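Local coordinates for protease LasA (Pseudomonas aeruginosa, PDB 3IT5), which acts as a secreted zinc endopeptidase that cleaves the pentaglycine cross-links of staphylococcal peptidoglycan and degrades host elastin, at residues Y15-H23 against S34-P42; R60-R68 against I106-G114. One frame throughout, in Å; residues are numbered along the deposited sequence.

Contact 1 is largely buried, its centre about 8 Å from the centre of the chain; contact 2 is only partly buried, its centre about 14 Å from the same point. Both reach the same large antiparallel sheet, with their centres about 18 Å apart and no touch between them. In 15-23 against 34-42, strand pairing and a shared zinc ion do the joining, and the polar contacts are mainly backbone hydrogen bonds plus an Asn-Asp pair. In 60-68 against 106-114 a beta hairpin meets a short helix and its following turn, and a disulfide replaces strand pairing. The first supplies metal ligands directly; in the second, Ala-109 O accepts a hydrogen bond from His-81, inferred to be catalytic.

Contact 1: residues Y15-H23 against S34-P42; sequences YSWQPNGAH and SFDASYDWP. With ZN (zinc ion), chain E.
The side-chain amide of Asn-20 makes two bonds to Asp-36: Asn-20 OD1 accepts from Asp-36 N (2.8 Å), and Asn-20 ND2 donates to Asp-36 OD2 (3.0 Å) on the anti side of the carboxylate, whose plane is turned 36° from the amide. A backbone bond from Asn-20 N to Asp-36 O is the third. Asp-36 OD1 is the close zinc ligand (2.0 Å) while OD2 takes the Asn-20 bond, so Asn-20 acts as a second-shell residue that steadies a ligand. His-23, its ring plane 59° from the carboxylate, binds zinc through NE2. With CG between the backbone N and the carbonyl carbon (chi1 49°), the ring folds back and His-23 ND1 donates a 2.7 Å in-plane hydrogen bond to Gly-21 O, fixing its rotation; Ser-34 O lies over one ring face.

In the ladder of 16-19 with 34-38, Gln-18 O takes Ser-38 N and Trp-41 NE1 (2.8 Å) from opposite faces of its carbonyl plane. Tyr-39 CB sits over the five-membered ring of Trp-17, 4.2 Å from its centroid, in a CH-pi contact. The two segments contribute two of the three protein ligands in the His-Asp-His zinc site of M23 peptidases; His-122 and a water complete the shell.

Contact 2: residues R60-R68 against I106-G114; sequences RVLSRCQVR and INTALCEGG
The Cys-65 to Cys-111 disulfide ties a beta hairpin of the M23 peptidase domain to the turn that follows helix 106-109. The hairpin reverses through a type I turn from Ser-63 to Gln-66, next to a classic bulge that sets two residues, Leu-62 and Ser-63, opposite the single Gln-66; a second type I turn, Leu-110 to Gly-113, presents Cys-111 and Glu-112. Cys-65 SG and Cys-111 SG are 2.0 Å apart with a chi3 of -80°. Each SG lies between its own backbone N and carbonyl carbon, which turns the two CB-SG bonds toward each other. Cys-65 CB also packs at 3.2 Å from Thr-108 O, so the bridge lies against the helix end.

Beyond the bridge, Arg-64 bends at its third torsion and crosses Thr-108 at about a right angle. The CG2 methyl of Thr-108 lies over one guanidinium face, and Arg-64 NH2 makes a weak bond to Thr-108 OG1 (2.8 Å), whose stronger partner is Asn-105. Nearby, Ala-109 O accepts from ND1 of His-81, the inferred proton donor/acceptor.

On the other flank, the carboxylate of Glu-112 stands nearly perpendicular to the amide of Gln-66 (86° between planes), whose OE1 is held by Asn-78. Ser-63 OG and Glu-112 OE2 approach to 2.5 Å, shorter than an ordinary hydrogen bond, so the exact length is doubtful. The same Ser-63 OG closes an ST turn by accepting from Cys-65 N at 3.3 Å.

Contact 1: residues Y15-H23 against S34-P42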
loop_
_atom_site.group_PDB
_atom_site.type_symbol
_atom_site.label_atom_id
_atom_site.label_comp_id
_atom_site.label_asym_id
_atom_site.label_seq_id
_atom_site.Cartn_x
_atom_site.Cartn_y
_atom_site.Cartn_z
ATOM N N TYR A 15 7.175 -4.557 -11.760
ATOM C CA TYR A 15 8.202 -3.893 -10.960
ATOM C C TYR A 15 8.151 -4.353 -9.495
ATOM O O TYR A 15 7.181 -4.978 -9.067
ATOM C CB TYR A 15 8.087 -2.366 -11.104
ATOM C CG TYR A 15 8.226 -1.894 -12.544
ATOM C CD1 TYR A 15 9.464 -1.489 -13.056
ATOM C CD2 TYR A 15 7.123 -1.876 -13.400
ATOM C CE1 TYR A 15 9.590 -1.066 -14.389
ATOM C CE2 TYR A 15 7.236 -1.460 -14.723
ATOM C CZ TYR A 15 8.467 -1.055 -15.211
ATOM O OH TYR A 15 8.561 -0.649 -16.524
ATOM N N SER A 16 9.212 -4.065 -8.747
ATOM C CA SER A 16 9.383 -4.593 -7.396
ATOM C C SER A 16 9.773 -3.502 -6.401
ATOM O O SER A 16 10.754 -2.782 -6.610
ATOM C CB SER A 16 10.451 -5.695 -7.391
ATOM O OG SER A 16 10.150 -6.719 -8.324
ATOM N N TRP A 17 8.998 -3.385 -5.325
ATOM C CA TRP A 17 9.322 -2.475 -4.227
ATOM C C TRP A 17 9.554 -3.262 -2.947
ATOM O O TRP A 17 9.175 -4.436 -2.856
ATOM C CB TRP A 17 8.179 -1.480 -3.998
ATOM C CG TRP A 17 8.044 -0.400 -5.029
ATOM C CD1 TRP A 17 8.682 -0.315 -6.236
ATOM C CD2 TRP A 17 7.175 0.733 -4.956
ATOM N NE1 TRP A 17 8.275 0.810 -6.909
ATOM C CE2 TRP A 17 7.348 1.470 -6.147
ATOM C CE3 TRP A 17 6.272 1.201 -3.993
ATOM C CZ2 TRP A 17 6.653 2.653 -6.401
ATOM C CZ3 TRP A 17 5.569 2.370 -4.254
ATOM C CH2 TRP A 17 5.766 3.084 -5.448
ATOM N N GLN A 18 10.158 -2.602 -1.959
ATOM C CA GLN A 18 10.406 -3.204 -0.646
ATOM C C GLN A 18 9.355 -2.778 0.381
ATOM O O GLN A 18 9.287 -1.598 0.742
ATOM C CB GLN A 18 11.777 -2.791 -0.114
ATOM C CG GLN A 18 12.972 -3.223 -0.937
ATOM C CD GLN A 18 14.260 -2.675 -0.362
ATOM O OE1 GLN A 18 14.380 -2.489 0.853
ATOM N NE2 GLN A 18 15.227 -2.401 -1.228
ATOM N N PRO A 19 8.551 -3.737 0.878
ATOM C CA PRO A 19 7.587 -3.396 1.928
ATOM C C PRO A 19 8.193 -3.487 3.328
ATOM O O PRO A 19 9.206 -4.163 3.522
ATOM C CB PRO A 19 6.499 -4.459 1.757
ATOM C CG PRO A 19 7.249 -5.669 1.225
ATOM C CD PRO A 19 8.476 -5.163 0.494
ATOM N N ASN A 20 7.581 -2.800 4.291
ATOM C CA ASN A 20 7.952 -2.946 5.697
ATOM C C ASN A 20 6.821 -3.630 6.469
ATOM O O ASN A 20 5.805 -3.996 5.878
ATOM C CB ASN A 20 8.347 -1.592 6.315
ATOM C CG ASN A 20 7.143 -0.746 6.738
ATOM O OD1 ASN A 20 6.001 -1.009 6.347
ATOM N ND2 ASN A 20 7.405 0.281 7.545
ATOM N N GLY A 21 6.994 -3.794 7.779
ATOM C CA GLY A 21 6.019 -4.494 8.611
ATOM C C GLY A 21 4.668 -3.812 8.732
ATOM O O GLY A 21 4.564 -2.578 8.667
ATOM N N ALA A 22 3.632 -4.627 8.909
ATOM C CA ALA A 22 2.272 -4.138 9.072
ATOM C C ALA A 22 2.134 -3.284 10.327
ATOM O O ALA A 22 2.776 -3.540 11.351
ATOM C CB ALA A 22 1.285 -5.297 9.102
ATOM N N HIS A 23 1.294 -2.263 10.230
ATOM C CA HIS A 23 1.065 -1.348 11.336
ATOM C C HIS A 23 -0.294 -0.697 11.183
ATOM O O HIS A 23 -0.939 -0.833 10.139
ATOM C CB HIS A 23 2.180 -0.294 11.425
ATOM C CG HIS A 23 2.487 0.380 10.125
ATOM N ND1 HIS A 23 3.240 -0.216 9.137
ATOM C CD2 HIS A 23 2.156 1.605 9.654
ATOM C CE1 HIS A 23 3.353 0.609 8.111
ATOM N NE2 HIS A 23 2.708 1.724 8.402
ATOM N N SER A 34 -2.120 -1.302 7.688
ATOM C CA SER A 34 -1.229 -0.655 6.725
ATOM C C SER A 34 0.137 -1.324 6.607
ATOM O O SER A 34 0.613 -1.972 7.543
ATOM C CB SER A 34 -1.030 0.822 7.100
ATOM O OG SER A 34 -2.257 1.466 7.423
ATOM N N PHE A 35 0.755 -1.160 5.444
ATOM C CA PHE A 35 2.178 -1.430 5.281
ATOM C C PHE A 35 2.801 -0.397 4.353
ATOM O O PHE A 35 2.128 0.154 3.475
ATOM C CB PHE A 35 2.458 -2.875 4.830
ATOM C CG PHE A 35 2.126 -3.161 3.388
ATOM C CD1 PHE A 35 3.076 -2.961 2.385
ATOM C CD2 PHE A 35 0.882 -3.677 3.038
ATOM C CE1 PHE A 35 2.781 -3.245 1.050
ATOM C CE2 PHE A 35 0.579 -3.971 1.711
ATOM C CZ PHE A 35 1.526 -3.755 0.712
ATOM N N ASP A 36 4.077 -0.116 4.575
ATOM C CA ASP A 36 4.795 0.845 3.755
ATOM C C ASP A 36 5.585 0.116 2.685
ATOM O O ASP A 36 5.892 -1.065 2.831
ATOM C CB ASP A 36 5.722 1.712 4.609
ATOM C CG ASP A 36 4.997 2.405 5.745
ATOM O OD1 ASP A 36 3.834 2.828 5.556
ATOM O OD2 ASP A 36 5.591 2.534 6.834
ATOM N N ALA A 37 5.892 0.827 1.605
ATOM C CA ALA A 37 6.675 0.276 0.513
ATOM C C ALA A 37 7.421 1.385 -0.205
ATOM O O ALA A 37 6.893 2.478 -0.418
ATOM C CB ALA A 37 5.789 -0.497 -0.459
ATOM N N SER A 38 8.666 1.091 -0.558
ATOM C CA SER A 38 9.499 2.015 -1.303
ATOM C C SER A 38 10.445 1.189 -2.158
ATOM O O SER A 38 10.924 0.136 -1.718
ATOM C CB SER A 38 10.292 2.902 -0.343
ATOM O OG SER A 38 11.070 3.851 -1.043
ATOM N N TYR A 39 10.707 1.656 -3.376
ATOM C CA TYR A 39 11.654 0.970 -4.253
ATOM C C TYR A 39 12.984 0.725 -3.540
ATOM O O TYR A 39 13.445 -0.415 -3.476
ATOM C CB TYR A 39 11.879 1.733 -5.572
ATOM C CG TYR A 39 13.148 1.306 -6.291
ATOM C CD1 TYR A 39 13.247 0.046 -6.873
ATOM C CD2 TYR A 39 14.252 2.154 -6.365
ATOM C CE1 TYR A 39 14.416 -0.363 -7.517
ATOM C CE2 TYR A 39 15.429 1.758 -7.006
ATOM C CZ TYR A 39 15.499 0.499 -7.584
ATOM O OH TYR A 39 16.653 0.093 -8.221
ATOM N N ASP A 40 13.576 1.789 -2.993
ATOM C CA ASP A 40 14.923 1.720 -2.407
ATOM C C ASP A 40 15.069 2.232 -0.965
ATOM O O ASP A 40 16.146 2.102 -0.385
ATOM C CB ASP A 40 15.945 2.423 -3.321
ATOM C CG ASP A 40 15.487 3.805 -3.782
ATOM O OD1 ASP A 40 14.399 4.262 -3.362
ATOM O OD2 ASP A 40 16.215 4.432 -4.583
ATOM N N TRP A 41 13.997 2.795 -0.396
ATOM C CA TRP A 41 14.003 3.405 0.955
ATOM C C TRP A 41 15.137 4.428 1.178
ATOM O O TRP A 41 15.974 4.255 2.074
ATOM C CB TRP A 41 14.003 2.328 2.055
ATOM C CG TRP A 41 12.670 1.654 2.238
ATOM C CD1 TRP A 41 12.235 0.517 1.620
ATOM C CD2 TRP A 41 11.601 2.079 3.098
ATOM N NE1 TRP A 41 10.961 0.209 2.036
ATOM C CE2 TRP A 41 10.549 1.150 2.945
ATOM C CE3 TRP A 41 11.433 3.153 3.984
ATOM C CZ2 TRP A 41 9.342 1.261 3.641
ATOM C CZ3 TRP A 41 10.228 3.263 4.681
ATOM C CH2 TRP A 41 9.199 2.324 4.500
ATOM N N PRO A 42 15.152 5.513 0.380
ATOM C CA PRO A 42 16.307 6.397 0.341
ATOM C C PRO A 42 16.171 7.604 1.277
ATOM O O PRO A 42 15.246 7.659 2.093
ATOM C CB PRO A 42 16.293 6.869 -1.108
ATOM C CG PRO A 42 14.813 6.968 -1.432
ATOM C CD PRO A 42 14.082 6.006 -0.511
HETATM ZN ZN ZN E . 3.055 3.624 7.281
HETATM O O HOH W 1 13.288 -2.600 -5.205
HETATM O O HOH W 2 17.104 -0.429 0.471
HETATM O O HOH W 3 4.097 5.443 7.238
#

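Contact 2: residues R60-R68 against I106-G114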
loop_
_atom_site.group_PDB
_atom_site.type_symbol
_atom_site.label_atom_id
_atom_site.label_comp_id
_atom_site.label_asym_id
_atom_site.label_seq_id
_atom_site.Cartn_x
_atom_site.Cartn_y
_atom_site.Cartn_z
ATOM N N ARG A 60 -11.004 9.363 -4.470
ATOM C CA ARG A 60 -11.184 10.606 -3.738
ATOM C C ARG A 60 -9.806 11.212 -3.515
ATOM O O ARG A 60 -8.947 10.587 -2.892
ATOM C CB ARG A 60 -11.883 10.364 -2.393
ATOM C CG ARG A 60 -11.949 11.600 -1.464
ATOM C CD ARG A 60 -12.990 12.619 -1.943
ATOM N NE ARG A 60 -13.385 13.630 -0.948
ATOM C CZ ARG A 60 -13.412 13.458 0.376
ATOM N NH1 ARG A 60 -13.081 12.298 0.930
ATOM N NH2 ARG A 60 -13.799 14.457 1.161
ATOM N N VAL A 61 -9.586 12.414 -4.042
ATOM C CA VAL A 61 -8.374 13.162 -3.717
ATOM C C VAL A 61 -8.655 14.012 -2.474
ATOM O O VAL A 61 -9.259 15.091 -2.556
ATOM C CB VAL A 61 -7.848 14.014 -4.904
ATOM C CG1 VAL A 61 -6.555 14.744 -4.523
ATOM C CG2 VAL A 61 -7.600 13.134 -6.126
ATOM N N LEU A 62 -8.229 13.491 -1.327
ATOM C CA LEU A 62 -8.447 14.132 -0.026
ATOM C C LEU A 62 -7.554 15.356 0.170
ATOM O O LEU A 62 -7.928 16.299 0.865
ATOM C CB LEU A 62 -8.234 13.119 1.109
ATOM C CG LEU A 62 -9.374 12.115 1.323
ATOM C CD1 LEU A 62 -8.857 10.730 1.692
ATOM C CD2 LEU A 62 -10.354 12.625 2.369
ATOM N N SER A 63 -6.376 15.328 -0.454
ATOM C CA SER A 63 -5.405 16.414 -0.384
ATOM C C SER A 63 -4.293 16.154 -1.399
ATOM O O SER A 63 -4.269 15.096 -2.034
ATOM C CB SER A 63 -4.812 16.515 1.025
ATOM O OG SER A 63 -3.931 15.434 1.282
ATOM N N ARG A 64 -3.367 17.103 -1.531
ATOM C CA ARG A 64 -2.208 16.961 -2.432
ATOM C C ARG A 64 -1.339 15.730 -2.132
ATOM O O ARG A 64 -0.530 15.312 -2.966
ATOM C CB ARG A 64 -1.346 18.239 -2.409
ATOM C CG ARG A 64 -0.624 18.532 -1.088
ATOM C CD ARG A 64 -0.030 19.943 -1.060
ATOM N NE ARG A 64 1.186 20.047 -1.868
ATOM C CZ ARG A 64 2.423 20.106 -1.381
ATOM N NH1 ARG A 64 2.638 20.097 -0.073
ATOM N NH2 ARG A 64 3.454 20.186 -2.212
ATOM N N CYS A 65 -1.516 15.154 -0.943
ATOM C CA CYS A 65 -0.679 14.049 -0.492
ATOM C C CYS A 65 -1.445 12.796 -0.035
ATOM O O CYS A 65 -0.854 11.885 0.556
ATOM C CB CYS A 65 0.267 14.538 0.610
ATOM S SG CYS A 65 -0.422 14.623 2.270
ATOM N N GLN A 66 -2.747 12.743 -0.320
ATOM C CA GLN A 66 -3.561 11.588 0.079
ATOM C C GLN A 66 -4.691 11.268 -0.894
ATOM O O GLN A 66 -5.392 12.171 -1.368
ATOM C CB GLN A 66 -4.123 11.759 1.496
ATOM C CG GLN A 66 -4.522 10.436 2.151
ATOM C CD GLN A 66 -5.006 10.572 3.585
ATOM O OE1 GLN A 66 -4.729 9.706 4.420
ATOM N NE2 GLN A 66 -5.745 11.639 3.874
ATOM N N VAL A 67 -4.857 9.969 -1.158
ATOM C CA VAL A 67 -5.825 9.432 -2.120
ATOM C C VAL A 67 -6.457 8.164 -1.546
ATOM O O VAL A 67 -5.783 7.382 -0.865
ATOM C CB VAL A 67 -5.139 9.079 -3.477
ATOM C CG1 VAL A 67 -6.050 8.229 -4.372
ATOM C CG2 VAL A 67 -4.715 10.341 -4.219
ATOM N N ARG A 68 -7.746 7.971 -1.822
ATOM C CA ARG A 68 -8.458 6.741 -1.478
ATOM C C ARG A 68 -9.119 6.171 -2.739
ATOM O O ARG A 68 -9.674 6.918 -3.551
ATOM C CB ARG A 68 -9.495 7.023 -0.375
ATOM C CG ARG A 68 -10.449 5.871 -0.001
ATOM C CD ARG A 68 -10.046 5.112 1.281
ATOM N NE ARG A 68 -9.539 5.981 2.347
ATOM C CZ ARG A 68 -10.265 6.510 3.330
ATOM N NH1 ARG A 68 -11.571 6.274 3.426
ATOM N NH2 ARG A 68 -9.674 7.280 4.234
ATOM N N ILE A 106 9.748 15.859 2.617
ATOM C CA ILE A 106 8.993 15.681 3.862
ATOM C C ILE A 106 7.801 16.640 3.971
ATOM O O ILE A 106 6.810 16.353 4.641
ATOM C CB ILE A 106 9.918 15.829 5.108
ATOM C CG1 ILE A 106 9.307 15.120 6.325
ATOM C CG2 ILE A 106 10.233 17.309 5.400
ATOM C CD1 ILE A 106 10.296 14.830 7.455
ATOM N N ASN A 107 7.919 17.781 3.298
ATOM C CA ASN A 107 6.925 18.840 3.363
ATOM C C ASN A 107 5.607 18.367 2.764
ATOM O O ASN A 107 4.550 18.459 3.400
ATOM C CB ASN A 107 7.455 20.085 2.637
ATOM C CG ASN A 107 8.958 20.298 2.854
ATOM O OD1 ASN A 107 9.784 19.431 2.530
ATOM N ND2 ASN A 107 9.314 21.442 3.405
ATOM N N THR A 108 5.688 17.847 1.544
ATOM C CA THR A 108 4.533 17.255 0.879
ATOM C C THR A 108 4.158 15.945 1.564
ATOM O O THR A 108 2.981 15.703 1.832
ATOM C CB THR A 108 4.798 17.036 -0.616
ATOM O OG1 THR A 108 5.253 18.268 -1.194
ATOM C CG2 THR A 108 3.529 16.578 -1.334
ATOM N N ALA A 109 5.168 15.129 1.876
ATOM C CA ALA A 109 4.978 13.838 2.544
ATOM C C ALA A 109 4.073 13.907 3.774
ATOM O O ALA A 109 3.374 12.942 4.103
ATOM C CB ALA A 109 6.329 13.227 2.912
ATOM N N LEU A 110 4.087 15.052 4.446
ATOM C CA LEU A 110 3.304 15.221 5.658
ATOM C C LEU A 110 2.359 16.418 5.548
ATOM O O LEU A 110 2.254 17.216 6.473
ATOM C CB LEU A 110 4.232 15.345 6.883
ATOM C CG LEU A 110 5.239 14.211 7.120
ATOM C CD1 LEU A 110 6.259 14.618 8.153
ATOM C CD2 LEU A 110 4.561 12.895 7.527
ATOM N N CYS A 111 1.661 16.524 4.415
ATOM C CA CYS A 111 0.679 17.601 4.199
ATOM C C CYS A 111 -0.483 17.547 5.199
ATOM O O CYS A 111 -1.095 18.575 5.524
ATOM C CB CYS A 111 0.154 17.585 2.753
ATOM S SG CYS A 111 -1.249 16.477 2.408
ATOM N N GLU A 112 -0.782 16.344 5.685
ATOM C CA GLU A 112 -1.868 16.158 6.644
ATOM C C GLU A 112 -1.353 15.691 8.004
ATOM O O GLU A 112 -2.064 15.017 8.746
ATOM C CB GLU A 112 -2.937 15.211 6.080
ATOM C CG GLU A 112 -3.805 15.858 5.007
ATOM C CD GLU A 112 -4.843 14.917 4.437
ATOM O OE1 GLU A 112 -5.936 14.785 5.035
ATOM O OE2 GLU A 112 -4.574 14.321 3.378
ATOM N N GLY A 113 -0.115 16.076 8.319
ATOM C CA GLY A 113 0.520 15.753 9.596
ATOM C C GLY A 113 1.257 14.424 9.604
ATOM O O GLY A 113 1.426 13.786 8.559
ATOM N N GLY A 114 1.684 14.009 10.795
ATOM C CA GLY A 114 2.345 12.724 10.999
ATOM C C GLY A 114 3.854 12.857 11.105
ATOM O O GLY A 114 4.374 13.949 11.370
#